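Local coordinates for occlusion-derived virus envelope protein E66 (Autographa californica nucleopolyhedrovirus, PDB 3VSN) that cleaves non-sulfated chondroitin, is essential for oral infectivity, and may digest the chondroitin sulfate barrier of the host midgut, at residues V340-R345 against I428-K433; W362-R367 against G388-S393; L440-C445 against Q455-I460; G472-L477 against A550-K555. All blocks are in the same frame, centred on the assembly; numbering follows the deposited sequence.

Contact 1 (V340-R345 against I428-K433); sequences VGVTNR and ILVYAK
V342 and V430 meet with their side chains crossed at about a right angle. The touching methyls are V342 CG2 and V430 CG1, 3.7 Å apart. V342 holds CG1 anti to the backbone N (chi1 -173°), which leaves CG2 on the side of its own N and pointed at the strand. The same CG2 also rests on the methyl of A432, with CB 3.8 Å away. V342 CG1 reaches A432 CB as well, at 4.0 Å, so both branches of the valine bear on the alanine.

G341 comes next along the loop. It has no side chain, and the methyls of the strand lie against its backbone. V430 turns its second branch this way, with CG2 4.0 Å from G341 CA. I428 stretches CG1 away from its backbone N and brings CD1 to 4.1 Å from G341 CA.

I428, V430 and A432 are alternate residues of strand 426-434, part of the seven-stranded antiparallel sheet of the C-terminal beta region. They share one face of that sheet, and the loop after strand 335-340 lies across it. Y431 points to the other face, where it makes a cation-pi contact with K443 and an edge-to-face pair with Y590. V342 O accepts a hydrogen bond from T417 OG1 of the edge strand 414-421.

After V342 the loop makes an ST turn at T343, where T343 OG1 accepts from R345 N at 3.2 Å. T343 OG1 also lies over the centre of the R345 guanidinium, whose NH2 forms a salt bridge with E608.

Contact 2 (W362-R367 against G388-S393); sequences WTMARR and GIILQS
M364 lies against G388, I389 and I390, where helix 359-364 meets the short edge strand 390-391 of a four-stranded antiparallel sheet. Its backbone and its side chain are both used. M364 O sits beside G388, 3.2 Å from G388 CA in a CA-H...O contact. G388 has a positive phi (101°), and without a side chain the two backbones can come this close.

The side chain of M364 reaches I390. Its CG is anti to the carbonyl carbon, and the chain bends only at the thioether. This brings SD to I390 N, which donates a weak N-H...S bond of 3.4 Å. The sulfur also packs on the branched carbon of the isoleucine, with SD 3.6 Å from I390 CB. The two side chains cross at about a right angle. F442 and Y457 of the large neighbouring sheet also touch M364.

A365 turns its methyl away and contributes its carbonyl. R366 follows, with CB 3.8 Å from G388 CA, and then bends back at chi2 along its own segment. NH1 makes a weak bond to T363 O. It also donates to A365 O at 3.1 Å. That oxygen lies in the guanidinium plane, but NH1 stands 62° out of the carbonyl plane, above it.

Contact 3 (L440-C445 against Q455-I460); sequences LQFKSC and QLYYNI
S444 OG has two hydrogen-bond partners. Q455 NE2 donates to it at 3.0 Å, nearly straight at 172° and in the plane of the amide. R366 NE is the second. The same amide is set by T446 OG1, which bonds Q455 OE1, and its NE2 lies over the centre of one face of the Y457 ring.

Y457 points an edge at F442 in a T-shaped pair. The centroids are 5.0 Å apart and the planes stand at 68°, with Y457 CE1 over the centre of the phenyl ring. The far end of Y457 is fixed by a bond from OH to G388 O.

On the other face of the sheet, Y458 has its CG between the backbone N and the carbonyl carbon (chi1 67°). This lays the ring across toward K443, whose CB makes a CH-pi contact 3.5 Å from the centroid. C445 SG comes to the rim of the same ring instead, 3.8 Å from Y458 CE1. E574 takes both polar ends: a salt bridge from K443 NZ and a hydrogen bond with Y458 OH. A water also joins K443 NZ to N459 ND2.

The backbones are tied by K443 N to Y458 O, 2.9 Å, and by C445 N to L456 O, 2.8 Å, each matched by the reverse bond. K443-Y458 and C445-L456 are hydrogen-bonded pairs, with S444-Y457 a non-hydrogen-bonded pair between them. N459 and I460 form a G1 bulge against A550 of strand 550-558. Strands 440-449 and 452-461 make an antiparallel beta hairpin.

Contact 4 (G472-L477 against A550-K555); sequences GRVIVL and ASACYK
V476 sits over the ring of Y554, and V474 sits over the methyl of A552. The contact joins two layers, mostly through side chains, with V476 CA and I475 O of the backbone also at the tyrosine ring.

The aliphatic part is small and close. V474 CG2 lies 3.6 Å from A552 CB. With CG1 anti to the backbone N (chi1 -180°), CG2 lies beside that N and meets the alanine. CG1 is turned toward the tyrosine, and lies 4.4 Å from Y554 CE2.

The aromatic part is built on one face of Y554. V476 CA stands almost exactly on the ring normal, 4.3 Å from the centroid, in a CH-pi contact. The two side chains slide past each other in opposite directions. The valine methyls therefore end up near the root of the ring, one toward each side: CG1 is 3.8 Å from Y554 CD1, and CG2 is 3.9 Å from Y554 CD2.

The polar part lies at the far end of the ring. I475 O approaches obliquely, 3.9 Å from Y554 CE2, without a bond. The hydroxyl is held by R366 O instead. V476 O is taken by S387 OG.

The axes of 472-475 and 550-555 come within 8.1 Å and run in nearly the same direction, at 21° to each other. The strands belong to two sheets packed face to face, as in a beta-sandwich. Strand 472-480, with a classic bulge at V476 and L477, lies between strands 390-391 and 533-540. Strand 550-558 lies between strands 452-461 and 509-513.

Overall arrangement
All four contacts lie in the C-terminal beta region, away from the annotated catalytic residues. Contact 2 is nested in the loop that contact 1 closes; contacts 3 and 4 follow in series. The seven-stranded sheet joins contacts 1, 3 and 4 through strands 426-434, 440-449, 452-461 and 550-558. The four-stranded sheet joins contacts 2 and 4 through strands 390-391 and 472-480. Centres are about 9 Å apart for contacts 2 and 4 and for 3 and 4, and about 18 Å for 1 and 4. In contact 2, M364 packs against strand 390-391 of one sheet and strands 440-449 and 452-461 of the other. Together the contacts tie a helix and a loop to two packed sheets.

Contact 1 (V340-R345 against I428-K433)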
loop_
_atom_site.group_PDB
_atom_site.type_symbol
_atom_site.label_atom_id
_atom_site.label_comp_id
_atom_site.label_asym_id
_atom_site.label_seq_id
_atom_site.Cartn_x
_atom_site.Cartn_y
_atom_site.Cartn_z
ATOM N N VAL A 340 3.639 8.602 4.551
ATOM C CA VAL A 340 2.499 8.483 5.458
ATOM C C VAL A 340 2.686 9.503 6.576
ATOM O O VAL A 340 3.684 9.467 7.301
ATOM C CB VAL A 340 2.357 7.054 6.033
ATOM C CG1 VAL A 340 1.256 6.994 7.087
ATOM C CG2 VAL A 340 2.088 6.052 4.914
ATOM N N GLY A 341 1.733 10.426 6.690
ATOM C CA GLY A 341 1.760 11.454 7.720
ATOM C C GLY A 341 1.228 10.925 9.038
ATOM O O GLY A 341 1.106 9.710 9.233
ATOM N N VAL A 342 0.919 11.840 9.949
ATOM C CA VAL A 342 0.480 11.476 11.289
ATOM C C VAL A 342 -0.728 12.331 11.669
ATOM O O VAL A 342 -0.706 13.557 11.517
ATOM C CB VAL A 342 1.626 11.659 12.323
ATOM C CG1 VAL A 342 1.234 11.111 13.687
ATOM C CG2 VAL A 342 2.908 10.979 11.856
ATOM N N THR A 343 -1.790 11.679 12.130
ATOM C CA THR A 343 -2.934 12.377 12.720
ATOM C C THR A 343 -3.315 11.676 14.020
ATOM O O THR A 343 -3.235 10.452 14.114
ATOM C CB THR A 343 -4.158 12.457 11.765
ATOM O OG1 THR A 343 -5.291 12.983 12.474
ATOM C CG2 THR A 343 -4.523 11.077 11.192
ATOM N N ASN A 344 -3.717 12.454 15.022
ATOM C CA ASN A 344 -4.221 11.886 16.277
ATOM C C ASN A 344 -5.453 10.982 16.089
ATOM O O ASN A 344 -5.781 10.189 16.973
ATOM C CB ASN A 344 -4.533 12.999 17.282
ATOM C CG ASN A 344 -5.453 14.059 16.708
ATOM O OD1 ASN A 344 -5.006 15.142 16.332
ATOM N ND2 ASN A 344 -6.737 13.745 16.615
ATOM N N ARG A 345 -6.119 11.103 14.941
ATOM C CA ARG A 345 -7.293 10.277 14.611
ATOM C C ARG A 345 -6.972 8.827 14.226
ATOM O O ARG A 345 -7.849 7.961 14.286
ATOM C CB ARG A 345 -8.089 10.910 13.469
ATOM C CG ARG A 345 -8.858 12.169 13.838
ATOM C CD ARG A 345 -9.778 12.578 12.695
ATOM N NE ARG A 345 -9.030 12.813 11.461
ATOM C CZ ARG A 345 -8.522 13.987 11.102
ATOM N NH1 ARG A 345 -8.684 15.056 11.875
ATOM N NH2 ARG A 345 -7.849 14.094 9.965
ATOM N N ILE A 428 4.576 17.765 2.125
ATOM C CA ILE A 428 3.887 17.279 3.313
ATOM C C ILE A 428 4.612 17.765 4.567
ATOM O O ILE A 428 5.835 17.688 4.657
ATOM C CB ILE A 428 3.685 15.740 3.284
ATOM C CG1 ILE A 428 2.942 15.254 4.538
ATOM C CG2 ILE A 428 5.005 15.000 3.077
ATOM C CD1 ILE A 428 2.354 13.865 4.397
ATOM N N LEU A 429 3.837 18.299 5.507
ATOM C CA LEU A 429 4.357 18.901 6.728
ATOM C C LEU A 429 3.754 18.164 7.911
ATOM O O LEU A 429 2.535 18.182 8.096
ATOM C CB LEU A 429 3.982 20.385 6.784
ATOM C CG LEU A 429 4.356 21.181 8.038
ATOM C CD1 LEU A 429 5.856 21.153 8.292
ATOM C CD2 LEU A 429 3.848 22.614 7.920
ATOM N N VAL A 430 4.611 17.517 8.699
ATOM C CA VAL A 430 4.170 16.659 9.793
ATOM C C VAL A 430 4.723 17.159 11.124
ATOM O O VAL A 430 5.915 17.443 11.242
ATOM C CB VAL A 430 4.628 15.192 9.591
ATOM C CG1 VAL A 430 4.175 14.314 10.755
ATOM C CG2 VAL A 430 4.118 14.634 8.267
ATOM N N TYR A 431 3.838 17.269 12.110
ATOM C CA TYR A 431 4.223 17.496 13.497
ATOM C C TYR A 431 3.723 16.282 14.252
ATOM O O TYR A 431 2.519 16.011 14.281
ATOM C CB TYR A 431 3.570 18.777 14.026
ATOM C CG TYR A 431 3.842 19.133 15.487
ATOM C CD1 TYR A 431 4.998 18.703 16.150
ATOM C CD2 TYR A 431 2.949 19.950 16.186
ATOM C CE1 TYR A 431 5.236 19.051 17.477
ATOM C CE2 TYR A 431 3.180 20.306 17.506
ATOM C CZ TYR A 431 4.322 19.857 18.146
ATOM O OH TYR A 431 4.539 20.217 19.457
ATOM N N ALA A 432 4.654 15.539 14.840
ATOM C CA ALA A 432 4.319 14.283 15.493
ATOM C C ALA A 432 5.073 14.101 16.801
ATOM O O ALA A 432 6.189 14.607 16.964
ATOM C CB ALA A 432 4.591 13.119 14.554
ATOM N N LYS A 433 4.438 13.398 17.735
ATOM C CA LYS A 433 5.090 12.955 18.962
ATOM C C LYS A 433 4.581 11.559 19.313
ATOM O O LYS A 433 3.373 11.302 19.283
ATOM C CB LYS A 433 4.855 13.943 20.112
ATOM C CG LYS A 433 5.657 13.628 21.370
ATOM C CD LYS A 433 5.443 14.669 22.458
ATOM C CE LYS A 433 6.378 14.438 23.638
ATOM N NZ LYS A 433 6.178 15.470 24.696
#

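Contact 2 (W362-R367 against G388-S393)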
loop_
_atom_site.group_PDB
_atom_site.type_symbol
_atom_site.label_atom_id
_atom_site.label_comp_id
_atom_site.label_asym_id
_atom_site.label_seq_id
_atom_site.Cartn_x
_atom_site.Cartn_y
_atom_site.Cartn_z
ATOM N N TRP A 362 7.164 2.835 9.516
ATOM C CA TRP A 362 5.809 3.349 9.279
ATOM C C TRP A 362 5.666 4.832 9.489
ATOM O O TRP A 362 4.757 5.457 8.936
ATOM C CB TRP A 362 4.810 2.636 10.179
ATOM C CG TRP A 362 4.453 1.228 9.759
ATOM C CD1 TRP A 362 5.199 0.341 8.982
ATOM C CD2 TRP A 362 3.239 0.489 10.120
ATOM N NE1 TRP A 362 4.535 -0.856 8.832
ATOM C CE2 TRP A 362 3.357 -0.834 9.493
ATOM C CE3 TRP A 362 2.102 0.784 10.866
ATOM C CZ2 TRP A 362 2.370 -1.802 9.627
ATOM C CZ3 TRP A 362 1.114 -0.202 10.999
ATOM C CH2 TRP A 362 1.248 -1.463 10.395
ATOM N N THR A 363 6.543 5.408 10.302
ATOM C CA THR A 363 6.402 6.804 10.710
ATOM C C THR A 363 7.431 7.744 10.093
ATOM O O THR A 363 7.216 8.956 10.046
ATOM C CB THR A 363 6.477 6.954 12.242
ATOM O OG1 THR A 363 7.720 6.423 12.722
ATOM C CG2 THR A 363 5.314 6.225 12.909
ATOM N N MET A 364 8.548 7.196 9.623
ATOM C CA MET A 364 9.670 8.041 9.220
ATOM C C MET A 364 10.291 7.719 7.861
ATOM O O MET A 364 11.302 8.319 7.494
ATOM C CB MET A 364 10.743 8.046 10.317
ATOM C CG MET A 364 10.332 8.802 11.569
ATOM S SD MET A 364 11.583 8.741 12.865
ATOM C CE MET A 364 11.262 7.129 13.577
ATOM N N ALA A 365 9.701 6.785 7.111
ATOM C CA ALA A 365 10.183 6.513 5.751
ATOM C C ALA A 365 10.021 7.764 4.892
ATOM O O ALA A 365 8.914 8.283 4.740
ATOM C CB ALA A 365 9.446 5.336 5.124
ATOM N N ARG A 366 11.140 8.254 4.366
ATOM C CA ARG A 366 11.169 9.410 3.472
ATOM C C ARG A 366 12.069 9.046 2.303
ATOM O O ARG A 366 13.255 9.384 2.281
ATOM C CB ARG A 366 11.698 10.656 4.198
ATOM C CG ARG A 366 10.953 11.026 5.475
ATOM C CD ARG A 366 9.548 11.529 5.183
ATOM N NE ARG A 366 8.913 12.087 6.376
ATOM C CZ ARG A 366 8.149 11.393 7.217
ATOM N NH1 ARG A 366 7.916 10.099 7.011
ATOM N NH2 ARG A 366 7.619 11.995 8.272
ATOM N N ARG A 367 11.495 8.334 1.340
ATOM C CA ARG A 367 12.272 7.645 0.316
ATOM C C ARG A 367 11.574 7.702 -1.042
ATOM O O ARG A 367 10.339 7.699 -1.128
ATOM C CB ARG A 367 12.514 6.186 0.751
ATOM C CG ARG A 367 13.125 5.265 -0.297
ATOM C CD ARG A 367 14.600 5.538 -0.573
ATOM N NE ARG A 367 15.056 4.735 -1.707
ATOM C CZ ARG A 367 15.510 3.486 -1.623
ATOM N NH1 ARG A 367 15.604 2.878 -0.443
ATOM N NH2 ARG A 367 15.881 2.840 -2.723
ATOM N N GLY A 388 15.226 8.530 5.894
ATOM C CA GLY A 388 14.271 9.282 6.705
ATOM C C GLY A 388 14.137 8.823 8.148
ATOM O O GLY A 388 13.706 9.595 8.995
ATOM N N ILE A 389 14.481 7.567 8.433
ATOM C CA ILE A 389 14.338 7.030 9.795
ATOM C C ILE A 389 15.324 7.683 10.774
ATOM O O ILE A 389 16.523 7.787 10.495
ATOM C CB ILE A 389 14.445 5.481 9.838
ATOM C CG1 ILE A 389 13.261 4.848 9.081
ATOM C CG2 ILE A 389 14.495 4.979 11.281
ATOM C CD1 ILE A 389 13.212 3.328 9.101
ATOM N N ILE A 390 14.798 8.154 11.901
ATOM C CA ILE A 390 15.627 8.698 12.973
ATOM C C ILE A 390 15.930 7.560 13.947
ATOM O O ILE A 390 15.009 6.945 14.497
ATOM C CB ILE A 390 14.940 9.867 13.719
ATOM C CG1 ILE A 390 14.566 10.998 12.747
ATOM C CG2 ILE A 390 15.849 10.404 14.826
ATOM C CD1 ILE A 390 13.623 12.031 13.330
ATOM N N LEU A 391 17.217 7.278 14.139
ATOM C CA LEU A 391 17.667 6.211 15.034
ATOM C C LEU A 391 18.067 6.779 16.387
ATOM O O LEU A 391 18.693 7.840 16.459
ATOM C CB LEU A 391 18.854 5.453 14.435
ATOM C CG LEU A 391 18.691 4.762 13.077
ATOM C CD1 LEU A 391 20.005 4.121 12.668
ATOM C CD2 LEU A 391 17.570 3.731 13.106
ATOM N N GLN A 392 17.715 6.058 17.449
ATOM C CA GLN A 392 17.978 6.505 18.818
ATOM C C GLN A 392 19.074 5.680 19.485
ATOM O O GLN A 392 19.488 5.970 20.606
ATOM C CB GLN A 392 16.699 6.453 19.656
ATOM C CG GLN A 392 15.628 7.442 19.227
ATOM C CD GLN A 392 14.432 7.439 20.163
ATOM O OE1 GLN A 392 14.584 7.503 21.385
ATOM N NE2 GLN A 392 13.235 7.375 19.591
ATOM N N SER A 393 19.535 4.651 18.783
ATOM C CA SER A 393 20.640 3.812 19.241
ATOM C C SER A 393 21.486 3.401 18.035
ATOM O O SER A 393 21.077 3.598 16.883
ATOM C CB SER A 393 20.104 2.577 19.970
ATOM O OG SER A 393 19.301 1.789 19.107
#

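Contact 3 (L440-C445 against Q455-I460)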
loop_
_atom_site.group_PDB
_atom_site.type_symbol
_atom_site.label_atom_id
_atom_site.label_comp_id
_atom_site.label_asym_id
_atom_site.label_seq_id
_atom_site.Cartn_x
_atom_site.Cartn_y
_atom_site.Cartn_z
ATOM N N LEU A 440 9.747 10.517 21.205
ATOM C CA LEU A 440 10.250 11.089 19.955
ATOM C C LEU A 440 9.244 12.073 19.385
ATOM O O LEU A 440 8.055 11.764 19.260
ATOM C CB LEU A 440 10.551 9.999 18.918
ATOM C CG LEU A 440 10.954 10.469 17.510
ATOM C CD1 LEU A 440 12.363 11.055 17.490
ATOM C CD2 LEU A 440 10.828 9.322 16.522
ATOM N N GLN A 441 9.731 13.262 19.053
ATOM C CA GLN A 441 8.929 14.268 18.373
ATOM C C GLN A 441 9.746 14.885 17.249
ATOM O O GLN A 441 10.981 14.854 17.283
ATOM C CB GLN A 441 8.464 15.350 19.353
ATOM C CG GLN A 441 9.590 16.177 19.960
ATOM C CD GLN A 441 9.071 17.329 20.794
ATOM O OE1 GLN A 441 8.559 18.312 20.261
ATOM N NE2 GLN A 441 9.204 17.214 22.107
ATOM N N PHE A 442 9.055 15.426 16.248
ATOM C CA PHE A 442 9.713 16.177 15.184
ATOM C C PHE A 442 8.743 17.039 14.392
ATOM O O PHE A 442 7.527 16.826 14.424
ATOM C CB PHE A 442 10.510 15.254 14.236
ATOM C CG PHE A 442 9.702 14.132 13.622
ATOM C CD1 PHE A 442 8.738 14.389 12.648
ATOM C CD2 PHE A 442 9.937 12.807 13.991
ATOM C CE1 PHE A 442 8.006 13.354 12.077
ATOM C CE2 PHE A 442 9.214 11.767 13.415
ATOM C CZ PHE A 442 8.248 12.040 12.458
ATOM N N LYS A 443 9.299 18.024 13.696
ATOM C CA LYS A 443 8.614 18.657 12.580
ATOM C C LYS A 443 9.291 18.134 11.321
ATOM O O LYS A 443 10.517 18.154 11.220
ATOM C CB LYS A 443 8.719 20.180 12.668
ATOM C CG LYS A 443 7.958 20.809 13.832
ATOM C CD LYS A 443 6.597 21.338 13.401
ATOM C CE LYS A 443 5.764 21.838 14.577
ATOM N NZ LYS A 443 6.291 23.069 15.233
ATOM N N SER A 444 8.494 17.640 10.377
ATOM C CA SER A 444 9.024 17.001 9.178
ATOM C C SER A 444 8.494 17.701 7.936
ATOM O O SER A 444 7.282 17.865 7.786
ATOM C CB SER A 444 8.646 15.515 9.155
ATOM O OG SER A 444 9.016 14.903 7.929
ATOM N N CYS A 445 9.413 18.109 7.060
ATOM C CA CYS A 445 9.078 18.790 5.815
ATOM C C CYS A 445 9.576 17.945 4.652
ATOM O O CYS A 445 10.779 17.731 4.519
ATOM C CB CYS A 445 9.766 20.158 5.754
ATOM S SG CYS A 445 9.437 21.273 7.136
ATOM N N GLN A 455 14.031 16.606 2.109
ATOM C CA GLN A 455 13.591 16.251 3.458
ATOM C C GLN A 455 14.304 17.103 4.500
ATOM O O GLN A 455 15.532 17.134 4.551
ATOM C CB GLN A 455 13.825 14.760 3.752
ATOM C CG GLN A 455 13.529 14.338 5.197
ATOM C CD GLN A 455 12.062 14.482 5.585
ATOM O OE1 GLN A 455 11.172 14.283 4.762
ATOM N NE2 GLN A 455 11.809 14.825 6.849
ATOM N N LEU A 456 13.521 17.801 5.317
ATOM C CA LEU A 456 14.051 18.523 6.464
ATOM C C LEU A 456 13.326 18.069 7.723
ATOM O O LEU A 456 12.103 18.125 7.787
ATOM C CB LEU A 456 13.886 20.042 6.288
ATOM C CG LEU A 456 14.118 20.931 7.526
ATOM C CD1 LEU A 456 15.571 20.895 7.989
ATOM C CD2 LEU A 456 13.677 22.367 7.273
ATOM N N TYR A 457 14.083 17.606 8.714
ATOM C CA TYR A 457 13.547 17.437 10.054
ATOM C C TYR A 457 14.115 18.561 10.897
ATOM O O TYR A 457 15.315 18.833 10.835
ATOM C CB TYR A 457 14.002 16.124 10.687
ATOM C CG TYR A 457 13.338 14.845 10.229
ATOM C CD1 TYR A 457 12.010 14.548 10.565
ATOM C CD2 TYR A 457 14.067 13.888 9.532
ATOM C CE1 TYR A 457 11.426 13.343 10.178
ATOM C CE2 TYR A 457 13.497 12.689 9.140
ATOM C CZ TYR A 457 12.178 12.418 9.465
ATOM O OH TYR A 457 11.623 11.217 9.065
ATOM N N TYR A 458 13.263 19.216 11.679
ATOM C CA TYR A 458 13.744 20.141 12.703
ATOM C C TYR A 458 12.950 19.946 13.988
ATOM O O TYR A 458 11.913 19.274 13.987
ATOM C CB TYR A 458 13.705 21.595 12.215
ATOM C CG TYR A 458 12.318 22.160 11.992
ATOM C CD1 TYR A 458 11.692 22.058 10.749
ATOM C CD2 TYR A 458 11.642 22.820 13.019
ATOM C CE1 TYR A 458 10.425 22.591 10.539
ATOM C CE2 TYR A 458 10.376 23.348 12.821
ATOM C CZ TYR A 458 9.771 23.233 11.580
ATOM O OH TYR A 458 8.512 23.757 11.382
ATOM N N ASN A 459 13.444 20.530 15.079
ATOM C CA ASN A 459 12.870 20.316 16.410
ATOM C C ASN A 459 12.714 18.831 16.753
ATOM O O ASN A 459 11.711 18.426 17.351
ATOM C CB ASN A 459 11.534 21.063 16.570
ATOM C CG ASN A 459 11.700 22.572 16.568
ATOM O OD1 ASN A 459 12.814 23.095 16.528
ATOM N ND2 ASN A 459 10.586 23.281 16.603
ATOM N N ILE A 460 13.702 18.025 16.350
ATOM C CA ILE A 460 13.759 16.617 16.731
ATOM C C ILE A 460 14.054 16.552 18.228
ATOM O O ILE A 460 15.033 17.142 18.703
ATOM C CB ILE A 460 14.865 15.844 15.977
ATOM C CG1 ILE A 460 14.623 15.861 14.460
ATOM C CG2 ILE A 460 14.969 14.411 16.486
ATOM C CD1 ILE A 460 15.823 15.396 13.658
HETATM O O HOH W 1 8.939 18.910 17.531
HETATM O O HOH W 2 8.225 21.656 17.131
#

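Contact 4 (G472-L477 against A550-K555)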
loop_
_atom_site.group_PDB
_atom_site.type_symbol
_atom_site.label_atom_id
_atom_site.label_comp_id
_atom_site.label_asym_id
_atom_site.label_seq_id
_atom_site.Cartn_x
_atom_site.Cartn_y
_atom_site.Cartn_z
ATOM N N GLY A 472 21.856 10.455 18.447
ATOM C CA GLY A 472 20.903 9.952 17.463
ATOM C C GLY A 472 21.462 10.131 16.063
ATOM O O GLY A 472 22.555 10.675 15.884
ATOM N N ARG A 473 20.719 9.668 15.064
ATOM C CA ARG A 473 21.111 9.861 13.668
ATOM C C ARG A 473 19.911 9.768 12.751
ATOM O O ARG A 473 18.951 9.046 13.032
ATOM C CB ARG A 473 22.174 8.850 13.227
ATOM C CG ARG A 473 21.948 7.433 13.733
ATOM C CD ARG A 473 22.840 7.150 14.927
ATOM N NE ARG A 473 24.237 7.134 14.518
ATOM C CZ ARG A 473 25.273 7.366 15.319
ATOM N NH1 ARG A 473 25.092 7.645 16.603
ATOM N NH2 ARG A 473 26.499 7.319 14.821
ATOM N N VAL A 474 19.974 10.515 11.654
ATOM C CA VAL A 474 18.929 10.483 10.649
ATOM C C VAL A 474 19.503 9.778 9.432
ATOM O O VAL A 474 20.532 10.195 8.892
ATOM C CB VAL A 474 18.451 11.900 10.279
ATOM C CG1 VAL A 474 17.350 11.837 9.228
ATOM C CG2 VAL A 474 17.960 12.634 11.524
ATOM N N ILE A 475 18.842 8.706 9.014
ATOM C CA ILE A 475 19.306 7.927 7.869
ATOM C C ILE A 475 19.024 8.687 6.577
ATOM O O ILE A 475 17.893 9.114 6.327
ATOM C CB ILE A 475 18.664 6.522 7.840
ATOM C CG1 ILE A 475 19.033 5.757 9.117
ATOM C CG2 ILE A 475 19.088 5.744 6.595
ATOM C CD1 ILE A 475 18.340 4.419 9.270
ATOM N N VAL A 476 20.071 8.863 5.773
ATOM C CA VAL A 476 19.952 9.502 4.461
ATOM C C VAL A 476 19.835 8.437 3.361
ATOM O O VAL A 476 18.977 8.532 2.481
ATOM C CB VAL A 476 21.141 10.463 4.204
ATOM C CG1 VAL A 476 21.095 11.036 2.793
ATOM C CG2 VAL A 476 21.139 11.591 5.230
ATOM N N LEU A 477 20.705 7.429 3.418
ATOM C CA LEU A 477 20.683 6.303 2.485
ATOM C C LEU A 477 20.983 5.028 3.242
ATOM O O LEU A 477 21.821 5.023 4.148
ATOM C CB LEU A 477 21.732 6.465 1.378
ATOM C CG LEU A 477 21.375 6.726 -0.096
ATOM C CD1 LEU A 477 22.546 6.307 -0.980
ATOM C CD2 LEU A 477 20.094 6.043 -0.562
ATOM N N ALA A 550 17.162 19.371 17.620
ATOM C CA ALA A 550 17.996 18.697 16.624
ATOM C C ALA A 550 17.395 18.831 15.228
ATOM O O ALA A 550 16.177 18.918 15.078
ATOM C CB ALA A 550 18.199 17.230 16.989
ATOM N N SER A 551 18.256 18.865 14.215
ATOM C CA SER A 551 17.811 19.009 12.828
ATOM C C SER A 551 18.682 18.220 11.846
ATOM O O SER A 551 19.848 17.935 12.118
ATOM C CB SER A 551 17.752 20.490 12.428
ATOM O OG SER A 551 18.944 21.174 12.782
ATOM N N ALA A 552 18.095 17.865 10.706
ATOM C CA ALA A 552 18.806 17.172 9.639
ATOM C C ALA A 552 18.135 17.491 8.308
ATOM O O ALA A 552 16.922 17.682 8.255
ATOM C CB ALA A 552 18.816 15.671 9.889
ATOM N N CYS A 553 18.919 17.552 7.237
ATOM C CA CYS A 553 18.383 17.951 5.936
ATOM C C CYS A 553 19.153 17.303 4.797
ATOM O O CYS A 553 20.380 17.400 4.730
ATOM C CB CYS A 553 18.408 19.480 5.792
ATOM S SG CYS A 553 17.443 20.108 4.398
ATOM N N TYR A 554 18.426 16.638 3.904
ATOM C CA TYR A 554 19.042 15.984 2.762
ATOM C C TYR A 554 18.079 15.959 1.578
ATOM O O TYR A 554 16.900 16.283 1.719
ATOM C CB TYR A 554 19.479 14.556 3.132
ATOM C CG TYR A 554 18.328 13.606 3.405
ATOM C CD1 TYR A 554 17.780 12.830 2.381
ATOM C CD2 TYR A 554 17.789 13.482 4.687
ATOM C CE1 TYR A 554 16.725 11.960 2.624
ATOM C CE2 TYR A 554 16.737 12.613 4.942
ATOM C CZ TYR A 554 16.211 11.855 3.907
ATOM O OH TYR A 554 15.164 10.991 4.148
ATOM N N LYS A 555 18.590 15.575 0.414
ATOM C CA LYS A 555 17.731 15.328 -0.734
ATOM C C LYS A 555 18.150 14.049 -1.439
ATOM O O LYS A 555 19.308 13.620 -1.343
ATOM C CB LYS A 555 17.715 16.521 -1.700
ATOM C CG LYS A 555 18.961 16.674 -2.547
ATOM C CD LYS A 555 18.733 17.613 -3.726
ATOM C CE LYS A 555 19.920 17.528 -4.670
ATOM N NZ LYS A 555 20.002 18.663 -5.631
#